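PDB 1VZ0: chromosome-partitioning protein Spo0J from Thermus thermophilus HB27, which binds the plasmid centromere-like site parS, stimulates the ATPase activity of Soj and is probably involved in chromosome partitioning. Local coordinates for residues N153-A167 with R179-L193. Sequence-based numbering, arbitrary orientation.
Sequences NALRLLQLPPEALEA and RALLMLEPEDRLWGL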
ATOM      1  N   ASN C 153       3.364 -19.930  -4.473  1.00 33.63           N
ATOM      2  CA  ASN C 153       3.603 -19.693  -3.057  1.00 36.16           C
ATOM      3  C   ASN C 153       2.777 -18.540  -2.507  1.00 34.73           C
ATOM      4  O   ASN C 153       2.324 -18.592  -1.366  1.00 34.74           O
ATOM      5  CB  ASN C 153       5.083 -19.429  -2.799  1.00 42.58           C
ATOM      6  CG  ASN C 153       5.847 -20.701  -2.510  1.00 52.20           C
ATOM      7  OD1 ASN C 153       5.865 -21.632  -3.322  1.00 54.02           O
ATOM      8  ND2 ASN C 153       6.479 -20.754  -1.341  1.00 57.28           N
ATOM      9  N   ALA C 154       2.591 -17.496  -3.309  1.00 30.35           N
ATOM     10  CA  ALA C 154       1.793 -16.361  -2.865  1.00 27.80           C
ATOM     11  C   ALA C 154       0.331 -16.789  -2.720  1.00 28.30           C
ATOM     12  O   ALA C 154      -0.312 -16.458  -1.731  1.00 27.52           O
ATOM     13  CB  ALA C 154       1.907 -15.209  -3.843  1.00 20.84           C
ATOM     14  N   LEU C 155      -0.184 -17.533  -3.699  1.00 26.98           N
ATOM     15  CA  LEU C 155      -1.568 -18.006  -3.655  1.00 25.12           C
ATOM     16  C   LEU C 155      -1.885 -18.815  -2.396  1.00 22.65           C
ATOM     17  O   LEU C 155      -3.002 -18.754  -1.876  1.00 21.61           O
ATOM     18  CB  LEU C 155      -1.879 -18.863  -4.888  1.00 29.09           C
ATOM     19  CG  LEU C 155      -1.911 -18.116  -6.227  1.00 30.34           C
ATOM     20  CD1 LEU C 155      -1.978 -19.112  -7.374  1.00 31.84           C
ATOM     21  CD2 LEU C 155      -3.099 -17.167  -6.252  1.00 25.19           C
ATOM     22  N   ARG C 156      -0.909 -19.582  -1.916  1.00 22.74           N
ATOM     23  CA  ARG C 156      -1.098 -20.388  -0.712  1.00 22.58           C
ATOM     24  C   ARG C 156      -1.512 -19.540   0.490  1.00 22.73           C
ATOM     25  O   ARG C 156      -2.234 -20.012   1.366  1.00 21.27           O
ATOM     26  CB  ARG C 156       0.183 -21.163  -0.375  1.00 20.32           C
ATOM     27  CG  ARG C 156       0.389 -22.407  -1.219  1.00 30.29           C
ATOM     28  CD  ARG C 156       1.793 -22.995  -1.035  1.00 35.86           C
ATOM     29  NE  ARG C 156       2.095 -23.379   0.345  1.00 43.06           N
ATOM     30  CZ  ARG C 156       1.394 -24.259   1.058  1.00 47.87           C
ATOM     31  NH1 ARG C 156       1.755 -24.547   2.303  1.00 45.35           N
ATOM     32  NH2 ARG C 156       0.322 -24.848   0.534  1.00 55.81           N
ATOM     33  N   LEU C 157      -1.049 -18.295   0.539  1.00 18.94           N
ATOM     34  CA  LEU C 157      -1.392 -17.420   1.658  1.00 22.46           C
ATOM     35  C   LEU C 157      -2.898 -17.258   1.811  1.00 20.85           C
ATOM     36  O   LEU C 157      -3.396 -17.094   2.917  1.00 19.35           O
ATOM     37  CB  LEU C 157      -0.763 -16.028   1.481  1.00 22.11           C
ATOM     38  CG  LEU C 157       0.759 -15.938   1.523  1.00 21.89           C
ATOM     39  CD1 LEU C 157       1.192 -14.553   1.085  1.00 21.66           C
ATOM     40  CD2 LEU C 157       1.252 -16.251   2.929  1.00 25.05           C
ATOM     41  N   LEU C 158      -3.619 -17.311   0.695  1.00 22.04           N
ATOM     42  CA  LEU C 158      -5.064 -17.135   0.727  1.00 21.07           C
ATOM     43  C   LEU C 158      -5.859 -18.195   1.480  1.00 22.30           C
ATOM     44  O   LEU C 158      -7.067 -18.053   1.638  1.00 23.41           O
ATOM     45  CB  LEU C 158      -5.610 -16.987  -0.693  1.00 22.00           C
ATOM     46  CG  LEU C 158      -5.052 -15.757  -1.418  1.00 24.15           C
ATOM     47  CD1 LEU C 158      -5.681 -15.647  -2.787  1.00 22.71           C
ATOM     48  CD2 LEU C 158      -5.327 -14.500  -0.604  1.00 22.50           C
ATOM     49  N   GLN C 159      -5.215 -19.257   1.945  1.00 21.32           N
ATOM     50  CA  GLN C 159      -5.972 -20.233   2.701  1.00 23.29           C
ATOM     51  C   GLN C 159      -5.815 -19.988   4.190  1.00 23.87           C
ATOM     52  O   GLN C 159      -6.307 -20.756   5.015  1.00 23.04           O
ATOM     53  CB  GLN C 159      -5.570 -21.658   2.323  1.00 31.95           C
ATOM     54  CG  GLN C 159      -4.105 -21.939   2.266  1.00 47.49           C
ATOM     55  CD  GLN C 159      -3.805 -23.221   1.507  1.00 53.13           C
ATOM     56  OE1 GLN C 159      -4.116 -23.334   0.319  1.00 60.62           O
ATOM     57  NE2 GLN C 159      -3.203 -24.195   2.187  1.00 51.68           N
ATOM     58  N   LEU C 160      -5.140 -18.893   4.535  1.00 19.25           N
ATOM     59  CA  LEU C 160      -4.945 -18.544   5.940  1.00 19.94           C
ATOM     60  C   LEU C 160      -6.177 -17.792   6.446  1.00 16.18           C
ATOM     61  O   LEU C 160      -6.896 -17.164   5.676  1.00 18.16           O
ATOM     62  CB  LEU C 160      -3.689 -17.666   6.118  1.00 16.46           C
ATOM     63  CG  LEU C 160      -2.294 -18.315   6.028  1.00 19.55           C
ATOM     64  CD1 LEU C 160      -1.210 -17.241   6.134  1.00 15.18           C
ATOM     65  CD2 LEU C 160      -2.114 -19.328   7.158  1.00 10.20           C
ATOM     66  N   PRO C 161      -6.456 -17.875   7.743  1.00 17.10           N
ATOM     67  CA  PRO C 161      -7.628 -17.154   8.251  1.00 18.77           C
ATOM     68  C   PRO C 161      -7.415 -15.639   8.125  1.00 21.81           C
ATOM     69  O   PRO C 161      -6.283 -15.154   8.185  1.00 21.50           O
ATOM     70  CB  PRO C 161      -7.721 -17.621   9.701  1.00 19.69           C
ATOM     71  CG  PRO C 161      -6.300 -18.010  10.040  1.00 23.36           C
ATOM     72  CD  PRO C 161      -5.819 -18.685   8.793  1.00 15.03           C
ATOM     73  N   PRO C 162      -8.500 -14.876   7.918  1.00 21.13           N
ATOM     74  CA  PRO C 162      -8.436 -13.414   7.778  1.00 21.19           C
ATOM     75  C   PRO C 162      -7.526 -12.703   8.796  1.00 20.15           C
ATOM     76  O   PRO C 162      -6.708 -11.868   8.415  1.00 19.96           O
ATOM     77  CB  PRO C 162      -9.901 -12.989   7.903  1.00 22.05           C
ATOM     78  CG  PRO C 162     -10.631 -14.153   7.277  1.00 22.31           C
ATOM     79  CD  PRO C 162      -9.894 -15.356   7.845  1.00 21.46           C
ATOM     80  N   GLU C 163      -7.654 -13.028  10.078  1.00 22.40           N
ATOM     81  CA  GLU C 163      -6.804 -12.381  11.083  1.00 24.48           C
ATOM     82  C   GLU C 163      -5.304 -12.650  10.876  1.00 23.94           C
ATOM     83  O   GLU C 163      -4.466 -11.808  11.203  1.00 20.42           O
ATOM     84  CB  GLU C 163      -7.231 -12.770  12.512  1.00 26.61           C
ATOM     85  CG  GLU C 163      -7.680 -14.190  12.687  1.00 35.00           C
ATOM     86  CD  GLU C 163      -9.135 -14.392  12.316  1.00 32.86           C
ATOM     87  OE1 GLU C 163     -10.007 -13.950  13.087  1.00 43.05           O
ATOM     88  OE2 GLU C 163      -9.408 -14.986  11.254  1.00 34.87           O
ATOM     89  N   ALA C 164      -4.952 -13.803  10.321  1.00 24.26           N
ATOM     90  CA  ALA C 164      -3.541 -14.079  10.072  1.00 23.08           C
ATOM     91  C   ALA C 164      -3.081 -13.194   8.908  1.00 24.02           C
ATOM     92  O   ALA C 164      -1.975 -12.662   8.925  1.00 20.11           O
ATOM     93  CB  ALA C 164      -3.332 -15.527   9.734  1.00 25.91           C
ATOM     94  N   LEU C 165      -3.933 -13.025   7.900  1.00 20.54           N
ATOM     95  CA  LEU C 165      -3.569 -12.177   6.769  1.00 19.42           C
ATOM     96  C   LEU C 165      -3.466 -10.703   7.194  1.00 20.34           C
ATOM     97  O   LEU C 165      -2.631  -9.965   6.672  1.00 21.03           O
ATOM     98  CB  LEU C 165      -4.579 -12.330   5.622  1.00 13.18           C
ATOM     99  CG  LEU C 165      -4.658 -13.690   4.911  1.00 14.57           C
ATOM    100  CD1 LEU C 165      -5.734 -13.640   3.837  1.00 10.13           C
ATOM    101  CD2 LEU C 165      -3.322 -14.050   4.281  1.00  9.36           C
ATOM    102  N   GLU C 166      -4.304 -10.284   8.143  1.00 21.28           N
ATOM    103  CA  GLU C 166      -4.274  -8.908   8.646  1.00 24.24           C
ATOM    104  C   GLU C 166      -2.980  -8.642   9.406  1.00 22.97           C
ATOM    105  O   GLU C 166      -2.376  -7.570   9.276  1.00 21.62           O
ATOM    106  CB  GLU C 166      -5.460  -8.639   9.584  1.00 22.80           C
ATOM    107  CG  GLU C 166      -6.717  -8.253   8.863  1.00 30.81           C
ATOM    108  CD  GLU C 166      -6.560  -6.943   8.112  1.00 32.30           C
ATOM    109  OE1 GLU C 166      -7.013  -6.863   6.956  1.00 32.56           O
ATOM    110  OE2 GLU C 166      -5.993  -5.994   8.683  1.00 38.67           O
ATOM    111  N   ALA C 167      -2.568  -9.621  10.202  1.00 20.33           N
ATOM    112  CA  ALA C 167      -1.355  -9.499  10.993  1.00 20.88           C
ATOM    113  C   ALA C 167      -0.152  -9.377  10.059  1.00 26.22           C
ATOM    114  O   ALA C 167       0.842  -8.711  10.376  1.00 26.06           O
ATOM    115  CB  ALA C 167      -1.209 -10.704  11.894  1.00 20.60           C
ATOM    116  N   ARG C 179       3.880 -18.872   6.373  1.00 22.36           N
ATOM    117  CA  ARG C 179       4.151 -20.191   5.806  1.00 22.68           C
ATOM    118  C   ARG C 179       4.155 -21.249   6.898  1.00 21.35           C
ATOM    119  O   ARG C 179       3.721 -22.379   6.661  1.00 21.04           O
ATOM    120  CB  ARG C 179       5.493 -20.223   5.075  1.00 26.70           C
ATOM    121  CG  ARG C 179       5.579 -19.274   3.906  1.00 31.12           C
ATOM    122  CD  ARG C 179       6.840 -19.500   3.098  1.00 36.29           C
ATOM    123  NE  ARG C 179       7.171 -18.294   2.352  1.00 41.31           N
ATOM    124  CZ  ARG C 179       8.010 -17.357   2.782  1.00 38.86           C
ATOM    125  NH1 ARG C 179       8.235 -16.286   2.038  1.00 48.55           N
ATOM    126  NH2 ARG C 179       8.646 -17.502   3.929  1.00 36.55           N
ATOM    127  N   ALA C 180       4.659 -20.898   8.082  1.00 16.32           N
ATOM    128  CA  ALA C 180       4.688 -21.849   9.187  1.00 15.79           C
ATOM    129  C   ALA C 180       3.252 -22.164   9.619  1.00 15.88           C
ATOM    130  O   ALA C 180       2.921 -23.312   9.898  1.00 15.28           O
ATOM    131  CB  ALA C 180       5.500 -21.288  10.378  1.00 11.73           C
ATOM    132  N   LEU C 181       2.403 -21.141   9.670  1.00 17.16           N
ATOM    133  CA  LEU C 181       1.007 -21.336  10.062  1.00 16.50           C
ATOM    134  C   LEU C 181       0.280 -22.230   9.059  1.00 14.73           C
ATOM    135  O   LEU C 181      -0.642 -22.937   9.430  1.00 14.38           O
ATOM    136  CB  LEU C 181       0.276 -19.985  10.195  1.00 13.57           C
ATOM    137  CG  LEU C 181       0.719 -19.081  11.357  1.00 17.57           C
ATOM    138  CD1 LEU C 181      -0.026 -17.754  11.286  1.00 21.42           C
ATOM    139  CD2 LEU C 181       0.455 -19.761  12.702  1.00 13.48           C
ATOM    140  N   LEU C 182       0.700 -22.195   7.796  1.00 17.10           N
ATOM    141  CA  LEU C 182       0.085 -23.024   6.761  1.00 19.75           C
ATOM    142  C   LEU C 182       0.412 -24.488   6.973  1.00 21.74           C
ATOM    143  O   LEU C 182      -0.268 -25.342   6.419  1.00 23.85           O
ATOM    144  CB  LEU C 182       0.556 -22.621   5.352  1.00 16.83           C
ATOM    145  CG  LEU C 182      -0.083 -21.353   4.762  1.00 18.21           C
ATOM    146  CD1 LEU C 182       0.551 -21.023   3.420  1.00 12.60           C
ATOM    147  CD2 LEU C 182      -1.598 -21.562   4.607  1.00 15.73           C
ATOM    148  N   MET C 183       1.450 -24.775   7.757  1.00 21.85           N
ATOM    149  CA  MET C 183       1.837 -26.157   8.028  1.00 18.15           C
ATOM    150  C   MET C 183       1.012 -26.712   9.180  1.00 21.89           C
ATOM    151  O   MET C 183       0.964 -27.919   9.399  1.00 28.26           O
ATOM    152  CB  MET C 183       3.349 -26.261   8.334  1.00 18.23           C
ATOM    153  CG  MET C 183       4.243 -25.830   7.150  1.00 17.76           C
ATOM    154  SD  MET C 183       5.992 -26.335   7.181  1.00 21.91           S
ATOM    155  CE  MET C 183       6.385 -25.871   8.893  1.00 22.31           C
ATOM    156  N   LEU C 184       0.348 -25.837   9.921  1.00 23.90           N
ATOM    157  CA  LEU C 184      -0.491 -26.294  11.025  1.00 24.11           C
ATOM    158  C   LEU C 184      -1.842 -26.663  10.448  1.00 15.82           C
ATOM    159  O   LEU C 184      -2.206 -26.170   9.388  1.00 17.03           O
ATOM    160  CB  LEU C 184      -0.681 -25.185  12.066  1.00 26.23           C
ATOM    161  CG  LEU C 184       0.527 -24.692  12.862  1.00 27.63           C
ATOM    162  CD1 LEU C 184       0.092 -23.577  13.807  1.00 20.33           C
ATOM    163  CD2 LEU C 184       1.136 -25.847  13.637  1.00 26.92           C
ATOM    164  N   GLU C 185      -2.576 -27.542  11.122  1.00 20.85           N
ATOM    165  CA  GLU C 185      -3.906 -27.926  10.648  1.00 23.48           C
ATOM    166  C   GLU C 185      -4.778 -26.673  10.748  1.00 22.44           C
ATOM    167  O   GLU C 185      -4.616 -25.868  11.662  1.00 21.40           O
ATOM    168  CB  GLU C 185      -4.499 -29.054  11.508  1.00 20.77           C
ATOM    169  CG  GLU C 185      -3.826 -30.404  11.314  1.00 24.53           C
ATOM    170  CD  GLU C 185      -3.938 -30.905   9.881  1.00 25.84           C
ATOM    171  OE1 GLU C 185      -2.916 -31.320   9.304  1.00 21.04           O
ATOM    172  OE2 GLU C 185      -5.053 -30.883   9.326  1.00 27.03           O
ATOM    173  N   PRO C 186      -5.712 -26.496   9.805  1.00 24.09           N
ATOM    174  CA  PRO C 186      -6.615 -25.334   9.772  1.00 27.39           C
ATOM    175  C   PRO C 186      -7.165 -24.888  11.130  1.00 30.04           C
ATOM    176  O   PRO C 186      -7.086 -23.716  11.484  1.00 30.22           O
ATOM    177  CB  PRO C 186      -7.724 -25.782   8.825  1.00 25.88           C
ATOM    178  CG  PRO C 186      -6.990 -26.704   7.872  1.00 28.23           C
ATOM    179  CD  PRO C 186      -6.100 -27.504   8.800  1.00 17.57           C
ATOM    180  N   GLU C 187      -7.701 -25.830  11.897  1.00 30.66           N
ATOM    181  CA  GLU C 187      -8.289 -25.510  13.191  1.00 35.62           C
ATOM    182  C   GLU C 187      -7.307 -25.146  14.302  1.00 36.17           C
ATOM    183  O   GLU C 187      -7.716 -24.894  15.435  1.00 34.49           O
ATOM    184  CB  GLU C 187      -9.202 -26.659  13.657  1.00 41.59           C
ATOM    185  CG  GLU C 187      -8.551 -28.034  13.735  1.00 49.25           C
ATOM    186  CD  GLU C 187      -8.354 -28.710  12.374  1.00 55.54           C
ATOM    187  OE1 GLU C 187      -7.878 -29.868  12.363  1.00 60.41           O
ATOM    188  OE2 GLU C 187      -8.666 -28.102  11.325  1.00 55.14           O
ATOM    189  N   ASP C 188      -6.018 -25.104  13.987  1.00 31.18           N
ATOM    190  CA  ASP C 188      -5.019 -24.755  14.989  1.00 29.04           C
ATOM    191  C   ASP C 188      -4.296 -23.477  14.610  1.00 23.96           C
ATOM    192  O   ASP C 188      -3.455 -22.986  15.357  1.00 22.35           O
ATOM    193  CB  ASP C 188      -3.988 -25.874  15.116  1.00 36.39           C
ATOM    194  CG  ASP C 188      -4.583 -27.151  15.649  1.00 42.48           C
ATOM    195  OD1 ASP C 188      -4.010 -28.229  15.385  1.00 44.58           O
ATOM    196  OD2 ASP C 188      -5.621 -27.071  16.337  1.00 45.68           O
ATOM    197  N   ARG C 189      -4.631 -22.931  13.451  1.00 23.01           N
ATOM    198  CA  ARG C 189      -3.953 -21.742  12.964  1.00 22.15           C
ATOM    199  C   ARG C 189      -4.138 -20.486  13.797  1.00 24.79           C
ATOM    200  O   ARG C 189      -3.188 -19.726  13.992  1.00 22.27           O
ATOM    201  CB  ARG C 189      -4.340 -21.510  11.506  1.00 15.33           C
ATOM    202  CG  ARG C 189      -3.785 -22.610  10.623  1.00 18.81           C
ATOM    203  CD  ARG C 189      -4.217 -22.519   9.169  1.00 20.22           C
ATOM    204  NE  ARG C 189      -3.644 -23.647   8.445  1.00 24.39           N
ATOM    205  CZ  ARG C 189      -3.984 -24.020   7.215  1.00 26.33           C
ATOM    206  NH1 ARG C 189      -3.384 -25.068   6.666  1.00 21.81           N
ATOM    207  NH2 ARG C 189      -4.915 -23.353   6.539  1.00 22.51           N
ATOM    208  N   LEU C 190      -5.349 -20.256  14.290  1.00 26.97           N
ATOM    209  CA  LEU C 190      -5.574 -19.085  15.118  1.00 29.52           C
ATOM    210  C   LEU C 190      -4.740 -19.238  16.379  1.00 28.45           C
ATOM    211  O   LEU C 190      -4.039 -18.307  16.792  1.00 28.31           O
ATOM    212  CB  LEU C 190      -7.059 -18.925  15.461  1.00 27.60           C
ATOM    213  CG  LEU C 190      -7.871 -18.355  14.293  1.00 35.77           C
ATOM    214  CD1 LEU C 190      -9.321 -18.103  14.717  1.00 38.43           C
ATOM    215  CD2 LEU C 190      -7.230 -17.050  13.830  1.00 33.73           C
ATOM    216  N   TRP C 191      -4.800 -20.418  16.985  1.00 26.98           N
ATOM    217  CA  TRP C 191      -4.018 -20.660  18.180  1.00 25.05           C
ATOM    218  C   TRP C 191      -2.549 -20.350  17.891  1.00 26.98           C
ATOM    219  O   TRP C 191      -1.878 -19.659  18.663  1.00 25.19           O
ATOM    220  CB  TRP C 191      -4.135 -22.111  18.620  1.00 30.52           C
ATOM    221  CG  TRP C 191      -3.250 -22.395  19.789  1.00 36.76           C
ATOM    222  CD1 TRP C 191      -3.442 -21.988  21.078  1.00 38.37           C
ATOM    223  CD2 TRP C 191      -1.975 -23.043  19.761  1.00 41.43           C
ATOM    224  NE1 TRP C 191      -2.365 -22.337  21.853  1.00 38.34           N
ATOM    225  CE2 TRP C 191      -1.449 -22.990  21.070  1.00 42.23           C
ATOM    226  CE3 TRP C 191      -1.224 -23.665  18.756  1.00 42.49           C
ATOM    227  CZ2 TRP C 191      -0.202 -23.532  21.402  1.00 41.08           C
ATOM    228  CZ3 TRP C 191       0.018 -24.203  19.085  1.00 44.59           C
ATOM    229  CH2 TRP C 191       0.513 -24.134  20.399  1.00 42.51           C
ATOM    230  N   GLY C 192      -2.051 -20.870  16.773  1.00 23.57           N
ATOM    231  CA  GLY C 192      -0.665 -20.634  16.418  1.00 24.04           C
ATOM    232  C   GLY C 192      -0.341 -19.162  16.251  1.00 25.53           C
ATOM    233  O   GLY C 192       0.735 -18.701  16.662  1.00 22.91           O
ATOM    234  N   LEU C 193      -1.268 -18.423  15.646  1.00 22.56           N
ATOM    235  CA  LEU C 193      -1.077 -16.996  15.411  1.00 25.77           C
ATOM    236  C   LEU C 193      -0.909 -16.293  16.753  1.00 28.44           C
ATOM    237  O   LEU C 193      -0.019 -15.471  16.918  1.00 23.42           O
ATOM    238  CB  LEU C 193      -2.287 -16.411  14.681  1.00 24.29           C
ATOM    239  CG  LEU C 193      -2.167 -15.200  13.745  1.00 25.04           C
ATOM    240  CD1 LEU C 193      -3.496 -14.433  13.791  1.00 16.13           C
ATOM    241  CD2 LEU C 193      -1.010 -14.294  14.124  1.00 22.70           C
TER
HETATM  242  O   HOH W   1       3.914 -23.406   4.181  1.00 35.19           O
HETATM  243  O   HOH W   2      -7.042 -21.675   7.404  1.00 27.18           O
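Ala-164 faces Leu-193 where helix 162-167 runs alongside helix 189-193, with axes 10.1 Å apart and inclined at 30°. Before helix 162-167, the CA atoms of Leu-160 and Leu-182 are 6.8 Å apart. Leu-182 is the residue most buried by this contact, both methyls engaged. Its CD2 packs tightly on Leu-160 CD2 at 3.4 Å, the two side chains crossing roughly at right angles, and also meets the Gln-159 side chain. Its CD1 lies over one face of the Arg-156 guanidinium, whose NH1 reaches Arg-179 O through water 1. Arg-189 is extended, and its NE and NH1 both grip Leu-184 O, at 3.1 Å and 3.2 Å, which fixes the guanidinium between Leu-182 CD2 and Pro-186 CA on opposite faces. Its NH2 binds water 2, which donates to Gln-159 O, bridging the segments. Pro-161 and Leu-190 slide past each other in opposite directions. Leu-193 CG lies anti to the backbone N (chi1 -151°), and CD1 reaches Ala-164 CA at 3.7 Å. The contact packs helix 162-169 and the end of helix 148-156, which closes the inferred helix-turn-helix, against helices 175-183 and 189-199. Leu-155 packs on helix 120-132, and Glu-163 OE1 is hydrogen-bonded to Ser-53 OG of the second subunit.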